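Local structure of K5 lyase (Enterobacteria phage k1-5, 2X3H) at residues A[330-335]-A[363-368]; A[317-322]-A[349-354]; A[290-295]-A[306-311]; A[384-389]-A[419-424]. The protein probably cleaves the K5 capsular polysaccharide, a glycosaminoglycan, by elimination, as a three-chain lyase built like a viral tail spike. One frame throughout, in Å; residues are numbered along the deposited sequence.

The four contacts sample successive coils of the parallel beta-helix that forms the body of the spike. Contact 3 closes first along the chain; contacts 2 and 1 follow with their segments alternating, and contact 4 comes last. Strands 302-309, 329-336, 363-369, 386-389 and 419-422 are laid side by side in that order. Contacts 1 and 4 lie on that face; contact 3 reaches from it across the interior to strand 293-294, next to which contact 2 rounds a corner of the coil. Centres of contacts 1 and 2 are about 11 Å apart, and those of contacts 3 and 4 about 19 Å. Contacts 1, 3 and 4 also meet neighbouring subunits, whereas contact 2 touches none, consistent with that face being the one turned to the trimer.

Contact 1 (A[330-335]-A[363-368]); sequences INNVLM and YASVFP
Ser365 and the bulged strand opposite it, Ile330 to Val333, form the polar centre of this parallel pairing. Ser365 N donates to Ile330 O at 2.9 Å, and Ser365 O accepts from Val333 N at 3.0 Å. Between these two bonds the first strand carries one residue more than the second, a beta bulge, and a side chain meets an amide of the bulge: Asn332 N donates to Ser365 OG at 2.9 Å, nearly straight (164°). With chi1 at 57°, OG sits between the backbone N and carbonyl carbon of its own residue, turned to the bulge. One serine thus grips the opposite strand through three atoms. Further along, Phe367 N bonds to Val333 O at 2.8 Å, and the same carbonyl oxygen lies at the edge of the Phe367 ring, 3.6 Å from CD1. Leu334 crosses that side chain at about a right angle, its CD1 3.9 Å from Phe367 CB. The other face of the ladder is aliphatic: Ile330 CB meets Ala364 CB at 4.2 Å, and Val333 CB meets Val366 CG1 at 4.1 Å. Phe367 also meets Tyr363 of the second subunit edge-to-face, while Tyr363 of the same chain bonds through OH to Glu388 OE1. Strands 302-309 and 386-389 extend the ladder beyond the pair, and the valine face packs on Val321 and Ile352 across the interior of the beta-helix.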
loop_
_atom_site.group_PDB
_atom_site.type_symbol
_atom_site.label_atom_id
_atom_site.label_comp_id
_atom_site.label_asym_id
_atom_site.label_seq_id
_atom_site.Cartn_x
_atom_site.Cartn_y
_atom_site.Cartn_z
ATOM N N ILE A 330 -6.023 6.761 5.428
ATOM C CA ILE A 330 -6.717 6.365 4.209
ATOM C C ILE A 330 -5.701 6.535 3.080
ATOM O O ILE A 330 -5.429 7.647 2.642
ATOM C CB ILE A 330 -7.964 7.256 3.981
ATOM C CG1 ILE A 330 -8.933 7.142 5.164
ATOM C CG2 ILE A 330 -8.663 6.910 2.670
ATOM C CD1 ILE A 330 -9.709 8.414 5.418
ATOM N N ASN A 331 -5.118 5.428 2.629
ATOM C CA ASN A 331 -4.017 5.497 1.669
ATOM C C ASN A 331 -4.437 5.065 0.264
ATOM O O ASN A 331 -5.108 4.050 0.088
ATOM C CB ASN A 331 -2.814 4.667 2.160
ATOM C CG ASN A 331 -1.489 5.085 1.486
ATOM O OD1 ASN A 331 -0.855 4.283 0.811
ATOM N ND2 ASN A 331 -1.080 6.337 1.669
ATOM N N ASN A 332 -4.061 5.866 -0.723
ATOM C CA ASN A 332 -4.234 5.535 -2.140
ATOM C C ASN A 332 -5.687 5.350 -2.563
ATOM O O ASN A 332 -6.098 4.244 -2.920
ATOM C CB ASN A 332 -3.428 4.284 -2.507
ATOM C CG ASN A 332 -1.936 4.505 -2.436
ATOM O OD1 ASN A 332 -1.170 3.543 -2.354
ATOM N ND2 ASN A 332 -1.520 5.759 -2.453
ATOM N N VAL A 333 -6.449 6.440 -2.533
ATOM C CA VAL A 333 -7.799 6.469 -3.093
ATOM C C VAL A 333 -7.710 6.977 -4.532
ATOM O O VAL A 333 -7.411 8.148 -4.767
ATOM C CB VAL A 333 -8.738 7.391 -2.299
ATOM C CG1 VAL A 333 -10.159 7.302 -2.839
ATOM C CG2 VAL A 333 -8.703 7.029 -0.813
ATOM N N LEU A 334 -7.961 6.096 -5.488
ATOM C CA LEU A 334 -7.953 6.466 -6.900
ATOM C C LEU A 334 -9.408 6.541 -7.350
ATOM O O LEU A 334 -10.112 5.530 -7.366
ATOM C CB LEU A 334 -7.166 5.423 -7.701
ATOM C CG LEU A 334 -7.132 5.531 -9.235
ATOM C CD1 LEU A 334 -7.186 6.942 -9.766
ATOM C CD2 LEU A 334 -5.988 4.706 -9.854
ATOM N N MET A 335 -9.865 7.744 -7.677
ATOM C CA MET A 335 -11.264 7.928 -8.063
ATOM C C MET A 335 -11.375 8.548 -9.458
ATOM O O MET A 335 -10.641 9.474 -9.805
ATOM C CB MET A 335 -11.978 8.786 -7.012
ATOM C CG MET A 335 -13.451 9.097 -7.305
ATOM S SD MET A 335 -14.184 9.766 -5.809
ATOM C CE MET A 335 -15.467 10.851 -6.436
ATOM N N TYR A 363 -5.468 11.067 8.025
ATOM C CA TYR A 363 -4.585 11.257 6.863
ATOM C C TYR A 363 -5.279 10.656 5.647
ATOM O O TYR A 363 -5.852 9.571 5.756
ATOM C CB TYR A 363 -3.251 10.518 7.077
ATOM C CG TYR A 363 -2.378 10.473 5.839
ATOM C CD1 TYR A 363 -1.491 11.503 5.567
ATOM C CD2 TYR A 363 -2.434 9.405 4.957
ATOM C CE1 TYR A 363 -0.689 11.489 4.420
ATOM C CE2 TYR A 363 -1.617 9.360 3.819
ATOM C CZ TYR A 363 -0.754 10.407 3.555
ATOM O OH TYR A 363 0.023 10.364 2.414
ATOM N N ALA A 364 -5.200 11.316 4.486
ATOM C CA ALA A 364 -5.678 10.683 3.241
ATOM C C ALA A 364 -4.722 10.994 2.111
ATOM O O ALA A 364 -4.310 12.145 1.957
ATOM C CB ALA A 364 -7.084 11.191 2.887
ATOM N N SER A 365 -4.382 9.991 1.312
ATOM C CA SER A 365 -3.631 10.243 0.070
ATOM C C SER A 365 -4.525 9.879 -1.104
ATOM O O SER A 365 -5.059 8.768 -1.166
ATOM C CB SER A 365 -2.304 9.480 0.042
ATOM O OG SER A 365 -2.491 8.082 0.193
ATOM N N VAL A 366 -4.687 10.823 -2.027
ATOM C CA VAL A 366 -5.766 10.739 -3.004
ATOM C C VAL A 366 -5.356 11.127 -4.423
ATOM O O VAL A 366 -4.435 11.929 -4.614
ATOM C CB VAL A 366 -6.962 11.609 -2.570
ATOM C CG1 VAL A 366 -7.463 11.159 -1.179
ATOM C CG2 VAL A 366 -6.583 13.074 -2.563
ATOM N N PHE A 367 -6.091 10.565 -5.385
ATOM C CA PHE A 367 -5.856 10.766 -6.811
ATOM C C PHE A 367 -7.216 11.089 -7.454
ATOM O O PHE A 367 -7.920 10.170 -7.899
ATOM C CB PHE A 367 -5.315 9.463 -7.431
ATOM C CG PHE A 367 -4.001 9.014 -6.857
ATOM C CD1 PHE A 367 -3.961 8.205 -5.730
ATOM C CD2 PHE A 367 -2.802 9.417 -7.434
ATOM C CE1 PHE A 367 -2.728 7.791 -5.192
ATOM C CE2 PHE A 367 -1.590 9.019 -6.919
ATOM C CZ PHE A 367 -1.537 8.209 -5.801
ATOM N N PRO A 368 -7.614 12.377 -7.475
ATOM C CA PRO A 368 -8.873 12.816 -8.103
ATOM C C PRO A 368 -8.735 12.878 -9.634
ATOM O O PRO A 368 -8.663 13.959 -10.229
ATOM C CB PRO A 368 -9.107 14.202 -7.487
ATOM C CG PRO A 368 -7.692 14.722 -7.237
ATOM C CD PRO A 368 -6.896 13.491 -6.814
#

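Contact 2 (A[317-322]-A[349-354]); sequences QAHGVT and TATIAR
The guanidinium of Arg354 and the imidazole of His319 lie with their planes only 21° apart. NH1 of Arg354 donates to His319 NE2 over 3.2 Å (155°); NE2 is close to the guanidinium plane, whereas NH1 stands 28° out of the ring plane. The arginine chain, extended from CG to NE, brings its CD to 3.6 Å from His319 NE2. Over one face of the ring, displaced toward the rim, sits a water that is bonded to Ala318 O, Thr349 OG1 and Thr351 OG1; the ring of Tyr290 also meets that of His319. A second water joins His319 NE2, at 3.0 Å, to Thr351 OG1; Thr351 CB lies 3.8 Å from His319 CD2. Both groups are steadied from beyond the pair: His319 ND1 bonds to Tyr290 O, and Arg354 NE forms a salt bridge with Glu379. Beneath them the backbones run parallel. Ala318 N donates to Thr349 O at 2.8 Å, and the bonding continues round the corners at Gly320 and Ile352, with Gly320 N to Thr351 O at 2.9 Å and Val321 N to Ile352 O at 3.0 Å. Strand 293-294 pairs with the coil of Val321 and Thr322, while Val321 and Ile352 point into the solenoid and pack on Val333 of strand 329-336.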
loop_
_atom_site.group_PDB
_atom_site.type_symbol
_atom_site.label_atom_id
_atom_site.label_comp_id
_atom_site.label_asym_id
_atom_site.label_seq_id
_atom_site.Cartn_x
_atom_site.Cartn_y
_atom_site.Cartn_z
ATOM N N GLN A 317 -24.343 12.426 -5.554
ATOM C CA GLN A 317 -23.221 12.899 -4.750
ATOM C C GLN A 317 -22.196 11.779 -4.644
ATOM O O GLN A 317 -22.339 10.861 -3.835
ATOM C CB GLN A 317 -23.697 13.297 -3.355
ATOM C CG GLN A 317 -24.673 14.464 -3.328
ATOM C CD GLN A 317 -25.326 14.635 -1.963
ATOM O OE1 GLN A 317 -25.605 13.655 -1.266
ATOM N NE2 GLN A 317 -25.602 15.881 -1.587
ATOM N N ALA A 318 -21.162 11.860 -5.477
ATOM C CA ALA A 318 -20.158 10.809 -5.566
ATOM C C ALA A 318 -19.042 11.056 -4.559
ATOM O O ALA A 318 -18.482 12.151 -4.516
ATOM C CB ALA A 318 -19.591 10.740 -6.985
ATOM N N HIS A 319 -18.739 10.039 -3.754
ATOM C CA HIS A 319 -17.658 10.124 -2.749
ATOM C C HIS A 319 -16.636 8.998 -2.901
ATOM O O HIS A 319 -16.983 7.877 -3.275
ATOM C CB HIS A 319 -18.209 10.024 -1.320
ATOM C CG HIS A 319 -19.157 11.115 -0.940
ATOM N ND1 HIS A 319 -20.483 11.126 -1.323
ATOM C CD2 HIS A 319 -18.977 12.214 -0.170
ATOM C CE1 HIS A 319 -21.083 12.182 -0.794
ATOM N NE2 HIS A 319 -20.185 12.868 -0.105
ATOM N N GLY A 320 -15.379 9.296 -2.553
ATOM C CA GLY A 320 -14.338 8.276 -2.488
ATOM C C GLY A 320 -14.424 7.627 -1.112
ATOM O O GLY A 320 -15.035 6.555 -0.960
ATOM N N VAL A 321 -13.859 8.307 -0.112
ATOM C CA VAL A 321 -13.905 7.841 1.282
ATOM C C VAL A 321 -14.471 8.945 2.182
ATOM O O VAL A 321 -14.134 10.114 2.024
ATOM C CB VAL A 321 -12.490 7.431 1.794
ATOM C CG1 VAL A 321 -12.555 6.929 3.239
ATOM C CG2 VAL A 321 -11.862 6.383 0.882
ATOM N N THR A 322 -15.351 8.571 3.111
ATOM C CA THR A 322 -15.801 9.501 4.131
ATOM C C THR A 322 -15.270 9.021 5.473
ATOM O O THR A 322 -15.064 7.821 5.682
ATOM C CB THR A 322 -17.343 9.631 4.185
ATOM O OG1 THR A 322 -17.902 8.500 4.861
ATOM C CG2 THR A 322 -17.922 9.744 2.762
ATOM N N THR A 349 -22.120 15.886 -7.897
ATOM C CA THR A 349 -20.943 16.412 -7.217
ATOM C C THR A 349 -19.950 15.295 -6.940
ATOM O O THR A 349 -20.307 14.116 -6.898
ATOM C CB THR A 349 -21.304 17.072 -5.890
ATOM O OG1 THR A 349 -21.926 16.109 -5.033
ATOM C CG2 THR A 349 -22.237 18.252 -6.130
ATOM N N ALA A 350 -18.695 15.694 -6.760
ATOM C CA ALA A 350 -17.609 14.773 -6.451
ATOM C C ALA A 350 -16.908 15.223 -5.172
ATOM O O ALA A 350 -16.693 16.419 -4.952
ATOM C CB ALA A 350 -16.602 14.718 -7.607
ATOM N N THR A 351 -16.547 14.250 -4.338
ATOM C CA THR A 351 -15.753 14.498 -3.142
ATOM C C THR A 351 -14.884 13.267 -2.906
ATOM O O THR A 351 -15.403 12.218 -2.537
ATOM C CB THR A 351 -16.670 14.693 -1.908
ATOM O OG1 THR A 351 -17.566 15.788 -2.137
ATOM C CG2 THR A 351 -15.841 14.990 -0.658
ATOM N N ILE A 352 -13.572 13.355 -3.129
ATOM C CA ILE A 352 -12.732 12.155 -2.988
ATOM C C ILE A 352 -12.468 11.788 -1.521
ATOM O O ILE A 352 -12.307 10.603 -1.182
ATOM C CB ILE A 352 -11.414 12.264 -3.818
ATOM C CG1 ILE A 352 -10.712 10.906 -3.939
ATOM C CG2 ILE A 352 -10.465 13.300 -3.233
ATOM C CD1 ILE A 352 -9.711 10.846 -5.064
ATOM N N ALA A 353 -12.433 12.806 -0.660
ATOM C CA ALA A 353 -12.287 12.579 0.780
ATOM C C ALA A 353 -13.153 13.600 1.507
ATOM O O ALA A 353 -13.021 14.806 1.278
ATOM C CB ALA A 353 -10.818 12.722 1.198
ATOM N N ARG A 354 -14.032 13.111 2.378
ATOM C CA ARG A 354 -14.947 13.966 3.132
ATOM C C ARG A 354 -14.726 13.753 4.616
ATOM O O ARG A 354 -14.820 12.624 5.094
ATOM C CB ARG A 354 -16.404 13.641 2.757
ATOM C CG ARG A 354 -17.427 14.443 3.538
ATOM C CD ARG A 354 -18.847 14.181 3.014
ATOM N NE ARG A 354 -19.856 14.954 3.732
ATOM C CZ ARG A 354 -21.137 15.016 3.379
ATOM N NH1 ARG A 354 -21.575 14.362 2.300
ATOM N NH2 ARG A 354 -21.981 15.739 4.107
HETATM O O HOH W 1 -19.807 14.633 -3.667
HETATM O O HOH W 2 -19.428 15.736 -0.124
#

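Contact 3 (A[290-295]-A[306-311]); sequences YAAVVA and VLVDYS
In the interior of the beta-helix, where two faces of the solenoid pack together, Ala292 meets Val306 and Val308 of strand 302-309. Ala292 CB lies 3.8 Å from Val306 CG1 and 3.9 Å from Val308 CB, a single methyl touching two residues of one strand face. Val308 has chi1 at 55°, which sets CG2 anti to the backbone N and brings it, too, to 4.0 Å from Ala292 CB. Alongside, the Val293 and Val306 side chains cross, with Val293 CG2 4.0 Å from Val306 CG1. The touching parts run almost antiparallel, 170° apart, yet they join through side chains and not as paired strands. At the far end Tyr310 reaches over with its hydroxyl, 3.1 Å from Tyr290 O; the bond of that hydroxyl goes to His319 O. The chain leaves strand 302-309 through an Asx turn: Asp309 OD1 accepts from Ser311 N at 3.0 Å, approached from above the carboxylate plane, while OD2 receives Ser311 OG at 2.7 Å on its syn lone pair. OD2 also bonds to Asn287 and to Tyr250 of the second subunit. Small aliphatic side chains meeting across from one face to another are characteristic of the core of a parallel beta-helix.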
loop_
_atom_site.group_PDB
_atom_site.type_symbol
_atom_site.label_atom_id
_atom_site.label_comp_id
_atom_site.label_asym_id
_atom_site.label_seq_id
_atom_site.Cartn_x
_atom_site.Cartn_y
_atom_site.Cartn_z
ATOM N N TYR A 290 -23.045 6.090 -3.583
ATOM C CA TYR A 290 -22.722 7.162 -2.633
ATOM C C TYR A 290 -21.251 7.253 -2.270
ATOM O O TYR A 290 -20.660 8.324 -2.370
ATOM C CB TYR A 290 -23.569 7.049 -1.360
ATOM C CG TYR A 290 -23.427 8.261 -0.460
ATOM C CD1 TYR A 290 -24.197 9.401 -0.668
ATOM C CD2 TYR A 290 -22.490 8.285 0.577
ATOM C CE1 TYR A 290 -24.060 10.519 0.145
ATOM C CE2 TYR A 290 -22.354 9.389 1.399
ATOM C CZ TYR A 290 -23.142 10.508 1.177
ATOM O OH TYR A 290 -23.024 11.621 1.989
ATOM N N ALA A 291 -20.657 6.138 -1.841
ATOM C CA ALA A 291 -19.237 6.156 -1.462
ATOM C C ALA A 291 -18.599 4.789 -1.621
ATOM O O ALA A 291 -19.277 3.762 -1.502
ATOM C CB ALA A 291 -19.086 6.628 -0.042
ATOM N N ALA A 292 -17.297 4.763 -1.894
ATOM C CA ALA A 292 -16.577 3.489 -1.870
ATOM C C ALA A 292 -16.452 2.983 -0.436
ATOM O O ALA A 292 -16.798 1.834 -0.138
ATOM C CB ALA A 292 -15.193 3.616 -2.517
ATOM N N VAL A 293 -15.974 3.851 0.452
ATOM C CA VAL A 293 -15.662 3.448 1.825
ATOM C C VAL A 293 -16.210 4.462 2.807
ATOM O O VAL A 293 -15.948 5.662 2.687
ATOM C CB VAL A 293 -14.120 3.363 2.025
ATOM C CG1 VAL A 293 -13.784 3.144 3.500
ATOM C CG2 VAL A 293 -13.530 2.264 1.169
ATOM N N VAL A 294 -16.975 3.978 3.782
ATOM C CA VAL A 294 -17.423 4.811 4.897
ATOM C C VAL A 294 -16.592 4.359 6.097
ATOM O O VAL A 294 -16.824 3.270 6.651
ATOM C CB VAL A 294 -18.943 4.622 5.162
ATOM C CG1 VAL A 294 -19.362 5.385 6.403
ATOM C CG2 VAL A 294 -19.784 5.059 3.940
ATOM N N ALA A 295 -15.574 5.151 6.451
ATOM C CA ALA A 295 -14.614 4.773 7.503
ATOM C C ALA A 295 -15.251 4.823 8.900
ATOM O O ALA A 295 -14.768 4.175 9.830
ATOM C CB ALA A 295 -13.358 5.686 7.453
ATOM N N VAL A 306 -7.806 1.828 -2.572
ATOM C CA VAL A 306 -9.239 1.944 -2.847
ATOM C C VAL A 306 -9.422 2.494 -4.253
ATOM O O VAL A 306 -8.983 3.616 -4.542
ATOM C CB VAL A 306 -9.917 2.895 -1.839
ATOM C CG1 VAL A 306 -11.412 3.059 -2.162
ATOM C CG2 VAL A 306 -9.682 2.403 -0.388
ATOM N N LEU A 307 -10.027 1.696 -5.141
ATOM C CA LEU A 307 -10.209 2.126 -6.527
ATOM C C LEU A 307 -11.700 2.316 -6.727
ATOM O O LEU A 307 -12.487 1.397 -6.490
ATOM C CB LEU A 307 -9.656 1.083 -7.513
ATOM C CG LEU A 307 -9.547 1.522 -8.980
ATOM C CD1 LEU A 307 -8.570 0.601 -9.670
ATOM C CD2 LEU A 307 -10.908 1.520 -9.705
ATOM N N VAL A 308 -12.095 3.504 -7.161
ATOM C CA VAL A 308 -13.523 3.780 -7.334
ATOM C C VAL A 308 -13.798 4.449 -8.676
ATOM O O VAL A 308 -13.101 5.380 -9.068
ATOM C CB VAL A 308 -14.122 4.553 -6.120
ATOM C CG1 VAL A 308 -13.369 5.818 -5.851
ATOM C CG2 VAL A 308 -15.628 4.825 -6.299
ATOM N N ASP A 309 -14.782 3.917 -9.403
ATOM C CA ASP A 309 -15.227 4.498 -10.673
ATOM C C ASP A 309 -16.693 4.876 -10.569
ATOM O O ASP A 309 -17.478 4.112 -10.014
ATOM C CB ASP A 309 -15.061 3.496 -11.806
ATOM C CG ASP A 309 -15.624 4.009 -13.131
ATOM O OD1 ASP A 309 -15.405 5.195 -13.441
ATOM O OD2 ASP A 309 -16.272 3.221 -13.860
ATOM N N TYR A 310 -17.046 6.045 -11.095
ATOM C CA TYR A 310 -18.443 6.503 -11.131
ATOM C C TYR A 310 -18.993 6.670 -12.565
ATOM O O TYR A 310 -20.101 7.185 -12.739
ATOM C CB TYR A 310 -18.578 7.840 -10.382
ATOM C CG TYR A 310 -18.672 7.674 -8.877
ATOM C CD1 TYR A 310 -19.877 7.358 -8.272
ATOM C CD2 TYR A 310 -17.547 7.800 -8.064
ATOM C CE1 TYR A 310 -19.973 7.186 -6.898
ATOM C CE2 TYR A 310 -17.635 7.642 -6.695
ATOM C CZ TYR A 310 -18.854 7.322 -6.112
ATOM O OH TYR A 310 -18.981 7.149 -4.740
ATOM N N SER A 311 -18.224 6.248 -13.565
ATOM C CA SER A 311 -18.562 6.528 -14.980
ATOM C C SER A 311 -19.941 6.042 -15.420
ATOM O O SER A 311 -20.511 6.597 -16.363
ATOM C CB SER A 311 -17.500 5.959 -15.920
ATOM O OG SER A 311 -17.519 4.548 -15.902
#

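Contact 4 (A[384-389]-A[419-424]); sequences RNFVEV and VVHAPA
Phe386 leans from its strand over the neighbouring one, where Val419 and His421 receive its ring. From CB the side chain runs to CG anti to the backbone N (chi1 174°), which carries the ring across the pair. CD1 then touches Val419 CG1 at 3.6 Å. The next atom, CE1, stands 3.6 Å above the centre of the His421 imidazole, and CZ at the tip is 3.7 Å from His421 ND1. The result is a T-shaped stack, the edge of Phe386 directed at the face of His421, with centroids 4.8 Å apart and planes at 77°. On the other edge of the ring, CD2 packs against Tyr363. At the edge of the His421 ring, in its plane, a water lies 2.7 Å from ND1 and donates to Glu388 OE2, a carboxylate held from its other oxygen by the neighbouring strand. Tyr428 meets His421 in another edge-to-face contact. Below the rings, the backbone alternates Val387 N to Val419 O and His421 N to Val387 O, each 2.9 Å. The last backbone bond is Val389 N to His421 O; beyond it, where the chain enters a 3-10 segment at Pro423, a water donates to Val389 O and accepts from Ala424 N. Val387 beside Val420, in register on successive coils and facing the interior, is characteristic of a parallel beta-helix; Phe386 and His421 lie on the opposite face, diagonally placed, against Lys390 and Pro423 of the third subunit.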
loop_
_atom_site.group_PDB
_atom_site.type_symbol
_atom_site.label_atom_id
_atom_site.label_comp_id
_atom_site.label_asym_id
_atom_site.label_seq_id
_atom_site.Cartn_x
_atom_site.Cartn_y
_atom_site.Cartn_z
ATOM N N ARG A 384 -7.053 19.091 12.098
ATOM C CA ARG A 384 -5.804 18.312 12.033
ATOM C C ARG A 384 -5.853 17.163 11.018
ATOM O O ARG A 384 -5.170 16.155 11.182
ATOM C CB ARG A 384 -5.393 17.810 13.433
ATOM C CG ARG A 384 -5.034 18.931 14.404
ATOM C CD ARG A 384 -4.348 18.342 15.639
ATOM N NE ARG A 384 -2.952 18.122 15.298
ATOM C CZ ARG A 384 -2.060 17.435 15.971
ATOM N NH1 ARG A 384 -2.398 16.758 17.071
ATOM N NH2 ARG A 384 -0.813 17.393 15.511
ATOM N N ASN A 385 -6.656 17.318 9.964
ATOM C CA ASN A 385 -6.656 16.336 8.862
ATOM C C ASN A 385 -5.685 16.756 7.757
ATOM O O ASN A 385 -5.702 17.908 7.332
ATOM C CB ASN A 385 -8.067 16.174 8.293
ATOM C CG ASN A 385 -9.085 15.851 9.368
ATOM O OD1 ASN A 385 -9.938 16.693 9.721
ATOM N ND2 ASN A 385 -9.003 14.635 9.910
ATOM N N PHE A 386 -4.833 15.823 7.322
ATOM C CA PHE A 386 -3.804 16.095 6.318
ATOM C C PHE A 386 -4.117 15.296 5.067
ATOM O O PHE A 386 -4.231 14.061 5.127
ATOM C CB PHE A 386 -2.423 15.716 6.875
ATOM C CG PHE A 386 -1.297 15.823 5.888
ATOM C CD1 PHE A 386 -1.220 16.885 4.992
ATOM C CD2 PHE A 386 -0.286 14.868 5.893
ATOM C CE1 PHE A 386 -0.154 16.969 4.090
ATOM C CE2 PHE A 386 0.781 14.961 5.003
ATOM C CZ PHE A 386 0.833 16.015 4.098
ATOM N N VAL A 387 -4.300 16.006 3.951
ATOM C CA VAL A 387 -4.609 15.359 2.674
ATOM C C VAL A 387 -3.443 15.588 1.723
ATOM O O VAL A 387 -3.047 16.736 1.493
ATOM C CB VAL A 387 -5.914 15.901 2.029
ATOM C CG1 VAL A 387 -6.077 15.356 0.615
ATOM C CG2 VAL A 387 -7.124 15.535 2.882
ATOM N N GLU A 388 -2.894 14.500 1.183
ATOM C CA GLU A 388 -1.925 14.594 0.099
ATOM C C GLU A 388 -2.590 14.224 -1.208
ATOM O O GLU A 388 -2.970 13.075 -1.410
ATOM C CB GLU A 388 -0.730 13.669 0.342
ATOM C CG GLU A 388 0.126 14.098 1.499
ATOM C CD GLU A 388 1.502 13.490 1.403
ATOM O OE1 GLU A 388 1.652 12.297 1.747
ATOM O OE2 GLU A 388 2.425 14.207 0.951
ATOM N N VAL A 389 -2.746 15.223 -2.074
ATOM C CA VAL A 389 -3.245 15.022 -3.426
ATOM C C VAL A 389 -2.041 14.581 -4.251
ATOM O O VAL A 389 -1.251 15.415 -4.698
ATOM C CB VAL A 389 -3.885 16.318 -3.967
ATOM C CG1 VAL A 389 -4.369 16.141 -5.407
ATOM C CG2 VAL A 389 -5.039 16.757 -3.061
ATOM N N VAL A 419 -4.833 20.526 6.456
ATOM C CA VAL A 419 -3.707 20.809 5.564
ATOM C C VAL A 419 -3.915 20.039 4.264
ATOM O O VAL A 419 -4.348 18.882 4.284
ATOM C CB VAL A 419 -2.367 20.373 6.196
ATOM C CG1 VAL A 419 -1.208 20.500 5.182
ATOM C CG2 VAL A 419 -2.092 21.169 7.481
ATOM N N VAL A 420 -3.616 20.687 3.139
ATOM C CA VAL A 420 -3.628 20.009 1.833
ATOM C C VAL A 420 -2.316 20.262 1.087
ATOM O O VAL A 420 -1.914 21.417 0.943
ATOM C CB VAL A 420 -4.795 20.505 0.957
ATOM C CG1 VAL A 420 -4.806 19.788 -0.401
ATOM C CG2 VAL A 420 -6.122 20.306 1.694
ATOM N N HIS A 421 -1.659 19.188 0.641
ATOM C CA HIS A 421 -0.484 19.298 -0.257
ATOM C C HIS A 421 -0.797 18.713 -1.624
ATOM O O HIS A 421 -1.518 17.723 -1.720
ATOM C CB HIS A 421 0.691 18.495 0.303
ATOM C CG HIS A 421 1.308 19.078 1.534
ATOM N ND1 HIS A 421 2.508 18.620 2.032
ATOM C CD2 HIS A 421 0.915 20.083 2.352
ATOM C CE1 HIS A 421 2.818 19.307 3.120
ATOM N NE2 HIS A 421 1.874 20.203 3.331
ATOM N N ALA A 422 -0.218 19.305 -2.670
ATOM C CA ALA A 422 -0.253 18.734 -4.033
ATOM C C ALA A 422 1.158 18.836 -4.613
ATOM O O ALA A 422 1.477 19.799 -5.331
ATOM C CB ALA A 422 -1.228 19.487 -4.900
ATOM N N PRO A 423 2.016 17.853 -4.285
ATOM C CA PRO A 423 3.442 17.934 -4.639
ATOM C C PRO A 423 3.723 18.100 -6.150
ATOM O O PRO A 423 4.659 18.809 -6.502
ATOM C CB PRO A 423 4.029 16.628 -4.078
ATOM C CG PRO A 423 3.036 16.192 -2.997
ATOM C CD PRO A 423 1.693 16.628 -3.527
ATOM N N ALA A 424 2.934 17.479 -7.035
ATOM C CA ALA A 424 3.177 17.636 -8.485
ATOM C C ALA A 424 3.047 19.080 -8.929
ATOM O O ALA A 424 3.654 19.500 -9.931
ATOM C CB ALA A 424 2.230 16.764 -9.306
HETATM O O HOH W 3 4.050 16.741 0.972
HETATM O O HOH W 4 0.632 15.828 -6.728
#